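Local coordinates for ribulose-1,5-bisphosphate carboxylase/oxygenase large subunit (Rhodopseudomonas palustris, PDB 3QFW), which is a Rubisco-like protein that probably binds magnesium and acts on a sugar-phosphate-like substrate, though its own reaction is not settled, at residues I322-Q336 against Q356-G368. Sequence-based numbering, arbitrary orientation.
Sequences IMLQRVNELLRFYGQ and QASRFVNKVADYG. With SO4 (sulfate ion), chain G.
Val-327 packs against Phe-360 and Lys-363, and Tyr-367 against Leu-331, where two helices of the Rubisco-type alpha/beta barrel, 327-334 and 356-366, meet on the outside of strands 133-138 and 339-341. Their axes cross at -39°, 10.1 Å apart at the closest, with both helices running in roughly the same direction. Val-327 points at helix 356-366 and divides its two methyls between neighbouring side chains. CG1 lies anti to the backbone N and presses on Lys-363 CG at 3.5 Å, tighter than usual carbon contact, and also meets Val-364 CG2 at 4.0 Å; CG2 turns instead to the Phe-360 ring and reaches CE1 at 3.3 Å. Ile-322 CG2 and Leu-324 CD2 come to the edge of that same ring, while beyond the helix pair Phe-360 touches Thr-134 and Leu-340 of the barrel strands. The other methyl of Leu-324, CD1, crosses the lysine chain at a slant, 3.7 Å from Lys-363 CB. A bend at chi2 (86°) leads that chain past Val-327 toward the backbone of Leu-324, where Lys-363 CE lies 3.5 Å from Leu-324 O.

Just past the end of helix 356-366, the Tyr-367 ring lies flat against helix 327-334. Leu-331 CB sits squarely over the ring centre in a CH-pi contact, 3.6 Å from the centroid and 1° off the normal. The Asn-328 and Gln-336 amides stand at the ring edge, and the Tyr-367 OH lies near the aliphatic start of Arg-332. The arginine chain, extended from CG to NE, carries its guanidinium out to a sulfate ion, probably from the crystallisation liquor. There Arg-332 NH1 donates to sulfate O4 at 3.1 Å, and NH2 makes a weak bond to O3.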
ATOM      1  N   ILE B 322      24.736  -0.779  11.152  1.00 47.81           N
ATOM      2  CA  ILE B 322      25.426  -2.032  11.444  1.00 53.23           C
ATOM      3  C   ILE B 322      26.930  -1.930  11.181  1.00 54.19           C
ATOM      4  O   ILE B 322      27.384  -2.101  10.051  1.00 52.86           O
ATOM      5  CB  ILE B 322      24.831  -3.198  10.627  1.00 50.93           C
ATOM      6  CG1 ILE B 322      23.306  -3.169  10.699  1.00 46.14           C
ATOM      7  CG2 ILE B 322      25.367  -4.533  11.123  1.00 45.88           C
ATOM      8  CD1 ILE B 322      22.776  -3.163  12.109  1.00 48.95           C
ATOM      9  N   MET B 323      27.693  -1.653  12.236  1.00 55.54           N
ATOM     10  CA  MET B 323      29.144  -1.504  12.141  1.00 55.79           C
ATOM     11  C   MET B 323      29.878  -2.754  12.627  1.00 52.30           C
ATOM     12  O   MET B 323      29.280  -3.649  13.220  1.00 51.51           O
ATOM     13  CB  MET B 323      29.603  -0.272  12.936  1.00 60.95           C
ATOM     14  CG  MET B 323      28.654   0.144  14.069  1.00 62.09           C
ATOM     15  SD  MET B 323      29.183   1.627  14.969  1.00 73.80           S
ATOM     16  CE  MET B 323      27.846   1.809  16.150  1.00 63.24           C
ATOM     17  N   LEU B 324      31.179  -2.816  12.373  1.00 53.54           N
ATOM     18  CA  LEU B 324      31.979  -3.940  12.841  1.00 51.16           C
ATOM     19  C   LEU B 324      31.786  -4.175  14.335  1.00 48.88           C
ATOM     20  O   LEU B 324      31.943  -5.302  14.822  1.00 50.43           O
ATOM     21  CB  LEU B 324      33.460  -3.708  12.531  1.00 47.23           C
ATOM     22  CG  LEU B 324      34.075  -4.692  11.531  1.00 51.60           C
ATOM     23  CD1 LEU B 324      34.134  -6.090  12.120  1.00 44.64           C
ATOM     24  CD2 LEU B 324      33.305  -4.695  10.218  1.00 46.37           C
ATOM     25  N   GLN B 325      31.447  -3.108  15.055  1.00 48.95           N
ATOM     26  CA  GLN B 325      31.272  -3.171  16.502  1.00 54.08           C
ATOM     27  C   GLN B 325      29.935  -3.782  16.919  1.00 50.78           C
ATOM     28  O   GLN B 325      29.760  -4.150  18.079  1.00 52.77           O
ATOM     29  CB  GLN B 325      31.394  -1.778  17.130  1.00 56.68           C
ATOM     30  CG  GLN B 325      30.088  -0.983  17.127  1.00 58.87           C
ATOM     31  CD  GLN B 325      30.042   0.079  18.213  1.00 61.37           C
ATOM     32  OE1 GLN B 325      28.971   0.425  18.713  1.00 61.31           O
ATOM     33  NE2 GLN B 325      31.210   0.602  18.582  1.00 66.44           N
ATOM     34  N   ARG B 326      28.996  -3.879  15.984  1.00 50.47           N
ATOM     35  CA  ARG B 326      27.642  -4.338  16.308  1.00 48.69           C
ATOM     36  C   ARG B 326      27.453  -5.825  16.025  1.00 39.23           C
ATOM     37  O   ARG B 326      26.507  -6.435  16.518  1.00 38.71           O
ATOM     38  CB  ARG B 326      26.586  -3.557  15.517  1.00 48.57           C
ATOM     39  CG  ARG B 326      26.594  -2.043  15.691  1.00 56.69           C
ATOM     40  CD  ARG B 326      25.971  -1.595  17.011  1.00 53.41           C
ATOM     41  NE  ARG B 326      24.712  -2.273  17.315  1.00 49.26           N
ATOM     42  CZ  ARG B 326      23.505  -1.829  16.975  1.00 46.14           C
ATOM     43  NH1 ARG B 326      23.371  -0.698  16.294  1.00 50.71           N
ATOM     44  NH2 ARG B 326      22.425  -2.525  17.314  1.00 43.29           N
ATOM     45  N   VAL B 327      28.343  -6.396  15.219  1.00 40.66           N
ATOM     46  CA  VAL B 327      28.171  -7.764  14.727  1.00 39.06           C
ATOM     47  C   VAL B 327      27.919  -8.833  15.810  1.00 38.97           C
ATOM     48  O   VAL B 327      26.956  -9.587  15.718  1.00 38.91           O
ATOM     49  CB  VAL B 327      29.343  -8.190  13.818  1.00 40.94           C
ATOM     50  CG1 VAL B 327      29.414  -9.707  13.711  1.00 41.40           C
ATOM     51  CG2 VAL B 327      29.203  -7.555  12.448  1.00 44.76           C
ATOM     52  N   ASN B 328      28.760  -8.906  16.834  1.00 33.52           N
ATOM     53  CA  ASN B 328      28.530  -9.918  17.869  1.00 37.19           C
ATOM     54  C   ASN B 328      27.214  -9.720  18.627  1.00 30.70           C
ATOM     55  O   ASN B 328      26.467 -10.678  18.847  1.00 32.09           O
ATOM     56  CB  ASN B 328      29.725 -10.032  18.828  1.00 34.74           C
ATOM     57  CG  ASN B 328      30.956 -10.586  18.147  1.00 40.16           C
ATOM     58  OD1 ASN B 328      30.868 -11.180  17.071  1.00 36.60           O
ATOM     59  ND2 ASN B 328      32.116 -10.399  18.771  1.00 39.30           N
ATOM     60  N   GLU B 329      26.942  -8.481  19.022  1.00 34.44           N
ATOM     61  CA  GLU B 329      25.643  -8.115  19.596  1.00 34.48           C
ATOM     62  C   GLU B 329      24.487  -8.676  18.766  1.00 31.63           C
ATOM     63  O   GLU B 329      23.602  -9.363  19.283  1.00 29.74           O
ATOM     64  CB  GLU B 329      25.498  -6.587  19.706  1.00 32.91           C
ATOM     65  CG  GLU B 329      24.078  -6.120  20.106  1.00 33.52           C
ATOM     66  CD  GLU B 329      23.771  -4.670  19.719  1.00 39.61           C
ATOM     67  OE1 GLU B 329      24.698  -3.942  19.302  1.00 39.28           O
ATOM     68  OE2 GLU B 329      22.591  -4.261  19.835  1.00 39.25           O
ATOM     69  N   LEU B 330      24.497  -8.391  17.472  1.00 31.78           N
ATOM     70  CA  LEU B 330      23.352  -8.759  16.645  1.00 34.61           C
ATOM     71  C   LEU B 330      23.234 -10.268  16.457  1.00 32.90           C
ATOM     72  O   LEU B 330      22.134 -10.801  16.335  1.00 35.11           O
ATOM     73  CB  LEU B 330      23.383  -8.026  15.304  1.00 32.47           C
ATOM     74  CG  LEU B 330      23.147  -6.520  15.445  1.00 37.11           C
ATOM     75  CD1 LEU B 330      23.315  -5.841  14.105  1.00 43.37           C
ATOM     76  CD2 LEU B 330      21.764  -6.246  16.023  1.00 39.00           C
ATOM     77  N   LEU B 331      24.367 -10.961  16.425  1.00 34.34           N
ATOM     78  CA  LEU B 331      24.333 -12.407  16.288  1.00 31.09           C
ATOM     79  C   LEU B 331      23.928 -13.062  17.598  1.00 29.06           C
ATOM     80  O   LEU B 331      23.311 -14.127  17.597  1.00 31.56           O
ATOM     81  CB  LEU B 331      25.669 -12.946  15.787  1.00 34.34           C
ATOM     82  CG  LEU B 331      25.927 -12.848  14.278  1.00 35.07           C
ATOM     83  CD1 LEU B 331      24.666 -12.664  13.469  1.00 32.58           C
ATOM     84  CD2 LEU B 331      26.920 -11.759  13.951  1.00 41.02           C
ATOM     85  N   ARG B 332      24.270 -12.425  18.717  1.00 29.51           N
ATOM     86  CA  ARG B 332      23.760 -12.877  20.012  1.00 31.04           C
ATOM     87  C   ARG B 332      22.248 -12.665  20.040  1.00 29.04           C
ATOM     88  O   ARG B 332      21.489 -13.527  20.483  1.00 28.02           O
ATOM     89  CB  ARG B 332      24.412 -12.111  21.161  1.00 31.79           C
ATOM     90  CG  ARG B 332      25.866 -12.515  21.427  1.00 27.62           C
ATOM     91  CD  ARG B 332      26.562 -11.544  22.391  1.00 34.54           C
ATOM     92  NE  ARG B 332      28.017 -11.744  22.388  1.00 30.70           N
ATOM     93  CZ  ARG B 332      28.913 -10.762  22.348  1.00 32.69           C
ATOM     94  NH1 ARG B 332      28.522  -9.494  22.324  1.00 37.55           N
ATOM     95  NH2 ARG B 332      30.204 -11.042  22.323  1.00 31.06           N
ATOM     96  N   PHE B 333      21.825 -11.503  19.562  1.00 28.32           N
ATOM     97  CA  PHE B 333      20.412 -11.157  19.583  1.00 30.40           C
ATOM     98  C   PHE B 333      19.578 -12.079  18.702  1.00 31.00           C
ATOM     99  O   PHE B 333      18.568 -12.634  19.141  1.00 32.05           O
ATOM    100  CB  PHE B 333      20.205  -9.709  19.129  1.00 30.41           C
ATOM    101  CG  PHE B 333      18.799  -9.222  19.335  1.00 32.96           C
ATOM    102  CD1 PHE B 333      18.384  -8.807  20.588  1.00 30.57           C
ATOM    103  CD2 PHE B 333      17.889  -9.209  18.287  1.00 32.59           C
ATOM    104  CE1 PHE B 333      17.090  -8.371  20.799  1.00 32.75           C
ATOM    105  CE2 PHE B 333      16.594  -8.775  18.484  1.00 35.13           C
ATOM    106  CZ  PHE B 333      16.189  -8.351  19.736  1.00 38.76           C
ATOM    107  N   TYR B 334      20.006 -12.237  17.455  1.00 29.79           N
ATOM    108  CA  TYR B 334      19.196 -12.927  16.461  1.00 31.11           C
ATOM    109  C   TYR B 334      19.526 -14.400  16.288  1.00 33.31           C
ATOM    110  O   TYR B 334      18.761 -15.145  15.682  1.00 30.79           O
ATOM    111  CB  TYR B 334      19.331 -12.231  15.100  1.00 30.98           C
ATOM    112  CG  TYR B 334      18.659 -10.875  15.011  1.00 32.64           C
ATOM    113  CD1 TYR B 334      17.274 -10.771  14.965  1.00 33.18           C
ATOM    114  CD2 TYR B 334      19.409  -9.706  14.939  1.00 31.17           C
ATOM    115  CE1 TYR B 334      16.646  -9.540  14.876  1.00 34.40           C
ATOM    116  CE2 TYR B 334      18.786  -8.454  14.846  1.00 31.23           C
ATOM    117  CZ  TYR B 334      17.399  -8.386  14.813  1.00 34.43           C
ATOM    118  OH  TYR B 334      16.756  -7.163  14.720  1.00 32.02           O
ATOM    119  N   GLY B 335      20.662 -14.839  16.820  1.00 30.84           N
ATOM    120  CA  GLY B 335      21.136 -16.159  16.470  1.00 32.49           C
ATOM    121  C   GLY B 335      21.740 -16.050  15.087  1.00 30.32           C
ATOM    122  O   GLY B 335      21.823 -14.952  14.535  1.00 32.90           O
ATOM    123  N   GLN B 336      22.142 -17.180  14.514  1.00 29.99           N
ATOM    124  CA  GLN B 336      22.889 -17.175  13.259  1.00 31.83           C
ATOM    125  C   GLN B 336      22.013 -17.331  12.019  1.00 33.71           C
ATOM    126  O   GLN B 336      22.506 -17.232  10.899  1.00 30.31           O
ATOM    127  CB  GLN B 336      23.980 -18.255  13.276  1.00 32.56           C
ATOM    128  CG  GLN B 336      25.077 -17.989  14.284  1.00 34.89           C
ATOM    129  CD  GLN B 336      26.060 -19.141  14.394  1.00 37.25           C
ATOM    130  OE1 GLN B 336      26.242 -19.912  13.450  1.00 37.95           O
ATOM    131  NE2 GLN B 336      26.692 -19.268  15.552  1.00 42.24           N
ATOM    132  N   GLN B 356      37.451  -3.570   4.013  1.00 45.73           N
ATOM    133  CA  GLN B 356      36.513  -3.359   5.111  1.00 43.33           C
ATOM    134  C   GLN B 356      35.337  -4.328   5.047  1.00 39.86           C
ATOM    135  O   GLN B 356      34.798  -4.719   6.080  1.00 41.64           O
ATOM    136  CB  GLN B 356      36.019  -1.908   5.142  1.00 43.93           C
ATOM    137  CG  GLN B 356      37.119  -0.879   5.375  1.00 52.13           C
ATOM    138  CD  GLN B 356      37.955  -1.171   6.613  1.00 55.52           C
ATOM    139  OE1 GLN B 356      37.525  -1.888   7.518  1.00 55.97           O
ATOM    140  NE2 GLN B 356      39.159  -0.612   6.657  1.00 58.01           N
ATOM    141  N   ALA B 357      34.944  -4.709   3.834  1.00 40.62           N
ATOM    142  CA  ALA B 357      33.878  -5.693   3.635  1.00 39.36           C
ATOM    143  C   ALA B 357      34.327  -7.072   4.102  1.00 37.40           C
ATOM    144  O   ALA B 357      33.569  -7.819   4.723  1.00 37.70           O
ATOM    145  CB  ALA B 357      33.497  -5.759   2.184  1.00 34.01           C
ATOM    146  N   SER B 358      35.564  -7.417   3.774  1.00 41.43           N
ATOM    147  CA  SER B 358      36.120  -8.688   4.207  1.00 34.90           C
ATOM    148  C   SER B 358      36.144  -8.730   5.726  1.00 34.07           C
ATOM    149  O   SER B 358      35.836  -9.749   6.333  1.00 33.90           O
ATOM    150  CB  SER B 358      37.537  -8.875   3.653  1.00 42.69           C
ATOM    151  OG  SER B 358      37.532  -8.905   2.236  1.00 43.75           O
ATOM    152  N   ARG B 359      36.508  -7.606   6.330  1.00 34.04           N
ATOM    153  CA  ARG B 359      36.561  -7.487   7.779  1.00 37.80           C
ATOM    154  C   ARG B 359      35.225  -7.890   8.375  1.00 39.18           C
ATOM    155  O   ARG B 359      35.159  -8.690   9.303  1.00 35.88           O
ATOM    156  CB  ARG B 359      36.885  -6.044   8.171  1.00 45.74           C
ATOM    157  CG  ARG B 359      38.242  -5.856   8.803  1.00 52.90           C
ATOM    158  CD  ARG B 359      38.209  -6.230  10.276  1.00 57.64           C
ATOM    159  NE  ARG B 359      39.550  -6.318  10.849  1.00 58.27           N
ATOM    160  CZ  ARG B 359      40.299  -5.268  11.173  1.00 64.93           C
ATOM    161  NH1 ARG B 359      39.845  -4.037  10.975  1.00 65.10           N
ATOM    162  NH2 ARG B 359      41.507  -5.450  11.690  1.00 67.91           N
ATOM    163  N   PHE B 360      34.157  -7.319   7.831  1.00 35.83           N
ATOM    164  CA  PHE B 360      32.811  -7.612   8.302  1.00 40.34           C
ATOM    165  C   PHE B 360      32.458  -9.078   8.080  1.00 34.78           C
ATOM    166  O   PHE B 360      32.041  -9.781   9.001  1.00 36.33           O
ATOM    167  CB  PHE B 360      31.799  -6.721   7.588  1.00 37.60           C
ATOM    168  CG  PHE B 360      30.380  -6.970   8.001  1.00 38.31           C
ATOM    169  CD1 PHE B 360      29.805  -6.236   9.025  1.00 43.61           C
ATOM    170  CD2 PHE B 360      29.620  -7.938   7.366  1.00 39.80           C
ATOM    171  CE1 PHE B 360      28.490  -6.467   9.409  1.00 42.06           C
ATOM    172  CE2 PHE B 360      28.303  -8.169   7.744  1.00 38.91           C
ATOM    173  CZ  PHE B 360      27.748  -7.442   8.769  1.00 36.31           C
ATOM    174  N   VAL B 361      32.611  -9.522   6.842  1.00 32.60           N
ATOM    175  CA  VAL B 361      32.327 -10.898   6.487  1.00 34.87           C
ATOM    176  C   VAL B 361      33.058 -11.891   7.399  1.00 36.68           C
ATOM    177  O   VAL B 361      32.457 -12.856   7.878  1.00 36.06           O
ATOM    178  CB  VAL B 361      32.685 -11.166   5.015  1.00 35.19           C
ATOM    179  CG1 VAL B 361      32.783 -12.661   4.747  1.00 35.17           C
ATOM    180  CG2 VAL B 361      31.676 -10.501   4.099  1.00 33.85           C
ATOM    181  N   ASN B 362      34.347 -11.658   7.647  1.00 35.13           N
ATOM    182  CA  ASN B 362      35.119 -12.566   8.497  1.00 36.77           C
ATOM    183  C   ASN B 362      34.667 -12.532   9.946  1.00 34.62           C
ATOM    184  O   ASN B 362      34.667 -13.554  10.628  1.00 35.56           O
ATOM    185  CB  ASN B 362      36.625 -12.277   8.403  1.00 37.24           C
ATOM    186  CG  ASN B 362      37.192 -12.588   7.036  1.00 42.19           C
ATOM    187  OD1 ASN B 362      36.747 -13.523   6.369  1.00 44.44           O
ATOM    188  ND2 ASN B 362      38.172 -11.800   6.604  1.00 44.04           N
ATOM    189  N   LYS B 363      34.282 -11.351  10.415  1.00 36.33           N
ATOM    190  CA  LYS B 363      33.765 -11.209  11.771  1.00 39.91           C
ATOM    191  C   LYS B 363      32.504 -12.063  11.938  1.00 35.35           C
ATOM    192  O   LYS B 363      32.331 -12.769  12.941  1.00 33.59           O
ATOM    193  CB  LYS B 363      33.479  -9.738  12.064  1.00 39.88           C
ATOM    194  CG  LYS B 363      32.850  -9.454  13.417  1.00 44.57           C
ATOM    195  CD  LYS B 363      33.882  -9.305  14.516  1.00 42.96           C
ATOM    196  CE  LYS B 363      33.357  -8.372  15.602  1.00 42.48           C
ATOM    197  NZ  LYS B 363      34.138  -8.453  16.864  1.00 51.68           N
ATOM    198  N   VAL B 364      31.639 -12.028  10.933  1.00 33.48           N
ATOM    199  CA  VAL B 364      30.410 -12.819  10.967  1.00 33.75           C
ATOM    200  C   VAL B 364      30.707 -14.321  10.921  1.00 31.66           C
ATOM    201  O   VAL B 364      30.175 -15.105  11.712  1.00 32.91           O
ATOM    202  CB  VAL B 364      29.442 -12.415   9.811  1.00 35.19           C
ATOM    203  CG1 VAL B 364      28.236 -13.336   9.770  1.00 33.43           C
ATOM    204  CG2 VAL B 364      29.006 -10.967   9.968  1.00 33.82           C
ATOM    205  N   ALA B 365      31.575 -14.722  10.001  1.00 36.32           N
ATOM    206  CA  ALA B 365      31.894 -16.138   9.839  1.00 38.34           C
ATOM    207  C   ALA B 365      32.510 -16.746  11.102  1.00 37.17           C
ATOM    208  O   ALA B 365      32.283 -17.917  11.401  1.00 37.02           O
ATOM    209  CB  ALA B 365      32.806 -16.350   8.633  1.00 38.46           C
ATOM    210  N   ASP B 366      33.264 -15.936  11.844  1.00 38.57           N
ATOM    211  CA  ASP B 366      34.009 -16.401  13.016  1.00 37.78           C
ATOM    212  C   ASP B 366      33.133 -16.533  14.252  1.00 39.21           C
ATOM    213  O   ASP B 366      33.546 -17.121  15.269  1.00 34.90           O
ATOM    214  CB  ASP B 366      35.169 -15.451  13.323  1.00 40.99           C
ATOM    215  CG  ASP B 366      36.268 -15.508  12.276  1.00 41.40           C
ATOM    216  OD1 ASP B 366      36.330 -16.506  11.525  1.00 40.58           O
ATOM    217  OD2 ASP B 366      37.067 -14.553  12.204  1.00 42.14           O
ATOM    218  N   TYR B 367      31.923 -15.988  14.167  1.00 35.35           N
ATOM    219  CA  TYR B 367      31.027 -15.971  15.310  1.00 35.93           C
ATOM    220  C   TYR B 367      30.682 -17.380  15.797  1.00 35.64           C
ATOM    221  O   TYR B 367      30.296 -18.250  15.016  1.00 36.38           O
ATOM    222  CB  TYR B 367      29.735 -15.175  15.022  1.00 33.46           C
ATOM    223  CG  TYR B 367      28.837 -15.187  16.223  1.00 32.84           C
ATOM    224  CD1 TYR B 367      29.018 -14.274  17.249  1.00 34.78           C
ATOM    225  CD2 TYR B 367      27.851 -16.153  16.367  1.00 33.71           C
ATOM    226  CE1 TYR B 367      28.224 -14.302  18.376  1.00 33.77           C
ATOM    227  CE2 TYR B 367      27.053 -16.193  17.492  1.00 33.55           C
ATOM    228  CZ  TYR B 367      27.249 -15.264  18.495  1.00 33.40           C
ATOM    229  OH  TYR B 367      26.466 -15.291  19.620  1.00 34.81           O
ATOM    230  N   GLY B 368      30.822 -17.600  17.100  1.00 34.54           N
ATOM    231  CA  GLY B 368      30.386 -18.845  17.700  1.00 37.86           C
ATOM    232  C   GLY B 368      31.205 -20.039  17.256  1.00 38.93           C
ATOM    233  O   GLY B 368      30.709 -21.168  17.193  1.00 39.28           O
TER
HETATM  234  S   SO4 G 380      31.940  -7.373  21.291  1.00 59.89           S
HETATM  235  O1  SO4 G 380      32.115  -7.513  19.845  1.00 52.27           O
HETATM  236  O2  SO4 G 380      32.640  -6.168  21.735  1.00 57.74           O
HETATM  237  O3  SO4 G 380      32.486  -8.534  21.980  1.00 48.88           O
HETATM  238  O4  SO4 G 380      30.512  -7.269  21.601  1.00 50.96           O